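Local coordinates for periplasmic binding protein/LacI transcriptional regulator (Burkholderia graminis C4D1M, PDB 5HQJ) that probably serves as the periplasmic solute-binding component of an ABC sugar transporter and is captured here holding D-arabinose between its lobes, at residues 147-160 with 179-192. Residues are numbered along the deposited sequence; the frame is centred on the assembly and turned at random.
Sequences LNGQGEVAIITGQL and YPGIKVVETQGTDD
Thr190 reaches across to the end of strand 150-156, its CB 3.5 Å from Thr157 O. From there OG1, turned between the backbone N and the carbonyl carbon (chi1 64°), donates a hydrogen bond of 2.7 Å to Thr157 O, arriving in the carbonyl plane on a lone pair. The other branch, CG2, swings to the methyl CG2 of Ile156, 3.7 Å away, the two side chains crossing at about a right angle. Gly158 O accepts hydrogen bonds from the backbone N-H of Thr190 and, weakly, from that of Asp191.

Upstream, strands 150-156 and 181-188 run parallel, with helix 163-176 connecting them in a beta-alpha-beta unit; 181-188 is an outermost strand of its sheet, while 150-156 also bonds to strand 211-216 within this lobe of the periplasmic binding protein fold. Between the pairs Val153-Val184 and Ile155-Thr187, strand 181-188 has one residue more than its neighbour, a beta bulge at Val185 and Glu186: Val153 O accepts from Val185 N, yet Ile155 N turns to Glu186 O. Val185 CG1 lies against Glu152 CG at 3.6 Å, crossing that extended chain. On the face that carries Ile182, Val153, Val184 and Thr187, where Thr187 touches helix 163-176, Val184 CG2 meets Val153 CG2 at 3.8 Å. Ile182 CG2 adds its methyl to Val153, and its CG1 packs on the peptide of Gly149.

At the sugar end, Asp192 brings OD1 within 3.2 Å of Gly158 CA; that oxygen is hydrogen-bonded by Ser218, and the residue lines the pocket beside the bound alpha-D-arabinopyranose. Its carboxylate stands almost perpendicular to the Gln159 amide, planes 89° apart.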
# COMPACT_ATOMS: atom_id res chain seq x y z
N LEU A 147 -19.74 13.69 5.90
CA LEU A 147 -19.73 15.07 6.35
C LEU A 147 -20.89 15.92 5.79
O LEU A 147 -20.96 17.11 6.06
CB LEU A 147 -18.38 15.72 5.97
CG LEU A 147 -17.15 15.09 6.62
CD1 LEU A 147 -15.89 15.89 6.18
CD2 LEU A 147 -17.29 15.08 8.13
N ASN A 148 -21.78 15.30 5.00
CA ASN A 148 -22.83 16.06 4.33
C ASN A 148 -22.22 17.23 3.58
O ASN A 148 -22.77 18.35 3.58
CB ASN A 148 -23.87 16.56 5.35
CG ASN A 148 -24.40 15.44 6.24
OD1 ASN A 148 -25.05 14.52 5.76
ND2 ASN A 148 -24.12 15.54 7.53
N GLY A 149 -21.10 16.96 2.92
CA GLY A 149 -20.42 17.93 2.09
C GLY A 149 -19.82 19.15 2.78
O GLY A 149 -19.53 20.19 2.15
N GLN A 150 -19.58 19.05 4.09
CA GLN A 150 -19.18 20.18 4.87
C GLN A 150 -17.99 19.89 5.79
O GLN A 150 -18.06 18.93 6.56
CB GLN A 150 -20.31 20.63 5.78
CG GLN A 150 -20.39 22.09 5.89
CD GLN A 150 -20.79 22.68 4.59
OE1 GLN A 150 -21.70 22.21 3.91
NE2 GLN A 150 -20.09 23.71 4.20
N GLY A 151 -16.93 20.70 5.74
CA GLY A 151 -15.88 20.57 6.73
C GLY A 151 -14.44 20.65 6.24
O GLY A 151 -14.13 20.27 5.10
N GLU A 152 -13.55 21.08 7.12
CA GLU A 152 -12.13 20.98 6.91
C GLU A 152 -11.67 19.55 7.08
O GLU A 152 -12.10 18.88 8.01
CB GLU A 152 -11.36 21.83 7.92
CG GLU A 152 -11.65 23.31 7.75
CD GLU A 152 -10.97 24.19 8.78
OE1 GLU A 152 -10.42 23.67 9.77
OE2 GLU A 152 -11.00 25.42 8.58
N VAL A 153 -10.80 19.10 6.20
CA VAL A 153 -10.20 17.78 6.29
C VAL A 153 -8.70 17.81 6.10
O VAL A 153 -8.14 18.72 5.48
CB VAL A 153 -10.80 16.81 5.25
CG1 VAL A 153 -12.29 16.63 5.49
CG2 VAL A 153 -10.51 17.25 3.83
N ALA A 154 -8.03 16.79 6.64
CA ALA A 154 -6.58 16.60 6.52
C ALA A 154 -6.27 15.23 5.94
O ALA A 154 -7.03 14.28 6.10
CB ALA A 154 -5.88 16.77 7.87
N ILE A 155 -5.15 15.16 5.22
CA ILE A 155 -4.67 13.95 4.59
C ILE A 155 -3.28 13.64 5.12
O ILE A 155 -2.37 14.49 5.05
CB ILE A 155 -4.61 14.08 3.03
CG1 ILE A 155 -5.96 14.50 2.46
CG2 ILE A 155 -4.04 12.74 2.41
CD1 ILE A 155 -5.91 14.75 0.95
N ILE A 156 -3.13 12.43 5.66
CA ILE A 156 -1.86 11.95 6.25
C ILE A 156 -1.34 10.86 5.36
O ILE A 156 -2.05 9.86 5.12
CB ILE A 156 -2.06 11.43 7.70
CG1 ILE A 156 -2.81 12.46 8.56
CG2 ILE A 156 -0.74 11.06 8.31
CD1 ILE A 156 -2.16 13.81 8.66
N THR A 157 -0.12 11.02 4.85
CA THR A 157 0.44 10.02 3.96
C THR A 157 1.70 9.42 4.55
O THR A 157 2.06 9.74 5.69
CB THR A 157 0.67 10.62 2.54
OG1 THR A 157 1.06 9.54 1.67
CG2 THR A 157 1.70 11.78 2.51
N GLY A 158 2.37 8.57 3.78
CA GLY A 158 3.58 7.91 4.24
C GLY A 158 4.78 8.60 3.66
O GLY A 158 5.01 9.79 3.90
N GLN A 159 5.52 7.86 2.84
CA GLN A 159 6.66 8.42 2.15
C GLN A 159 6.18 9.23 0.92
O GLN A 159 5.31 8.81 0.17
CB GLN A 159 7.66 7.30 1.77
CG GLN A 159 7.09 6.02 1.11
CD GLN A 159 6.66 4.92 2.10
OE1 GLN A 159 5.59 5.00 2.69
NE2 GLN A 159 7.48 3.88 2.24
N LEU A 160 6.73 10.43 0.80
CA LEU A 160 6.29 11.38 -0.21
C LEU A 160 6.57 10.96 -1.66
O LEU A 160 5.97 11.51 -2.58
CB LEU A 160 6.91 12.75 0.07
CG LEU A 160 6.63 13.39 1.43
CD1 LEU A 160 7.41 14.70 1.59
CD2 LEU A 160 5.15 13.60 1.63
N TYR A 179 -17.45 18.74 -3.76
CA TYR A 179 -18.08 19.24 -2.53
C TYR A 179 -17.50 20.62 -2.20
O TYR A 179 -16.40 20.71 -1.64
CB TYR A 179 -17.87 18.28 -1.31
CG TYR A 179 -18.33 16.86 -1.56
CD1 TYR A 179 -19.67 16.54 -1.38
CD2 TYR A 179 -17.48 15.86 -1.95
CE1 TYR A 179 -20.14 15.27 -1.59
CE2 TYR A 179 -17.95 14.56 -2.18
CZ TYR A 179 -19.28 14.28 -2.00
OH TYR A 179 -19.77 13.01 -2.20
N PRO A 180 -18.22 21.71 -2.54
CA PRO A 180 -17.68 23.05 -2.31
C PRO A 180 -17.46 23.39 -0.84
O PRO A 180 -16.58 24.17 -0.54
CB PRO A 180 -18.73 23.96 -2.94
CG PRO A 180 -19.94 23.17 -3.01
CD PRO A 180 -19.55 21.77 -3.19
N GLY A 181 -18.22 22.76 0.04
CA GLY A 181 -18.13 23.04 1.45
C GLY A 181 -17.02 22.29 2.17
O GLY A 181 -16.86 22.51 3.37
N ILE A 182 -16.27 21.44 1.46
CA ILE A 182 -15.12 20.77 2.04
C ILE A 182 -13.82 21.38 1.56
O ILE A 182 -13.67 21.71 0.40
CB ILE A 182 -15.13 19.27 1.70
CG1 ILE A 182 -16.29 18.62 2.45
CG2 ILE A 182 -13.79 18.62 2.05
CD1 ILE A 182 -16.49 17.16 2.10
N LYS A 183 -12.90 21.55 2.49
CA LYS A 183 -11.59 22.10 2.19
C LYS A 183 -10.50 21.25 2.77
O LYS A 183 -10.58 20.93 3.96
CB LYS A 183 -11.51 23.52 2.77
CG LYS A 183 -10.24 24.27 2.54
CD LYS A 183 -10.53 25.66 2.01
CE LYS A 183 -9.34 26.24 1.30
NZ LYS A 183 -9.03 25.49 0.05
N VAL A 184 -9.53 20.86 1.97
CA VAL A 184 -8.34 20.18 2.44
C VAL A 184 -7.39 21.23 3.01
O VAL A 184 -6.83 22.09 2.29
CB VAL A 184 -7.63 19.39 1.34
CG1 VAL A 184 -6.39 18.72 1.91
CG2 VAL A 184 -8.57 18.33 0.73
N VAL A 185 -7.26 21.20 4.33
CA VAL A 185 -6.42 22.19 5.03
C VAL A 185 -4.99 21.70 5.28
O VAL A 185 -4.10 22.51 5.56
CB VAL A 185 -7.08 22.67 6.35
CG1 VAL A 185 -8.43 23.39 6.05
CG2 VAL A 185 -7.21 21.56 7.37
N GLU A 186 -4.74 20.42 5.09
CA GLU A 186 -3.42 19.85 5.36
C GLU A 186 -3.21 18.57 4.62
O GLU A 186 -4.10 17.70 4.60
CB GLU A 186 -3.23 19.56 6.84
CG GLU A 186 -1.88 18.94 7.17
CD GLU A 186 -1.59 18.94 8.66
OE1 GLU A 186 -1.98 19.93 9.32
OE2 GLU A 186 -1.01 17.96 9.15
N THR A 187 -2.04 18.44 4.01
CA THR A 187 -1.57 17.16 3.47
C THR A 187 -0.12 17.00 3.92
O THR A 187 0.72 17.83 3.57
CB THR A 187 -1.65 17.07 1.93
OG1 THR A 187 -3.01 17.27 1.51
CG2 THR A 187 -1.11 15.71 1.44
N GLN A 188 0.16 15.98 4.74
CA GLN A 188 1.51 15.83 5.32
C GLN A 188 1.97 14.39 5.34
O GLN A 188 1.18 13.45 5.53
CB GLN A 188 1.55 16.39 6.76
CG GLN A 188 1.39 17.88 6.86
CD GLN A 188 2.63 18.61 6.42
OE1 GLN A 188 3.73 18.35 6.91
NE2 GLN A 188 2.49 19.46 5.42
N GLY A 189 3.26 14.18 5.13
CA GLY A 189 3.84 12.85 5.15
C GLY A 189 4.43 12.45 6.51
O GLY A 189 4.60 13.27 7.39
N THR A 190 4.78 11.17 6.60
CA THR A 190 5.23 10.56 7.85
C THR A 190 6.34 9.54 7.66
O THR A 190 6.86 9.02 8.65
CB THR A 190 4.09 9.82 8.54
OG1 THR A 190 3.66 8.74 7.69
CG2 THR A 190 2.93 10.77 8.80
N ASP A 191 6.66 9.24 6.41
CA ASP A 191 7.54 8.15 6.09
C ASP A 191 7.08 6.89 6.82
O ASP A 191 7.88 5.99 7.05
CB ASP A 191 8.99 8.50 6.45
CG ASP A 191 9.49 9.76 5.75
OD1 ASP A 191 9.09 10.00 4.59
OD2 ASP A 191 10.30 10.51 6.35
N ASP A 192 5.78 6.83 7.17
CA ASP A 192 5.21 5.70 7.91
C ASP A 192 6.03 5.38 9.15
O ASP A 192 6.13 4.23 9.56
CB ASP A 192 5.09 4.45 7.02
CG ASP A 192 3.90 4.52 6.09
OD1 ASP A 192 3.08 5.44 6.22
OD2 ASP A 192 3.77 3.61 5.23
O HOH W 1 -20.29 20.74 -0.25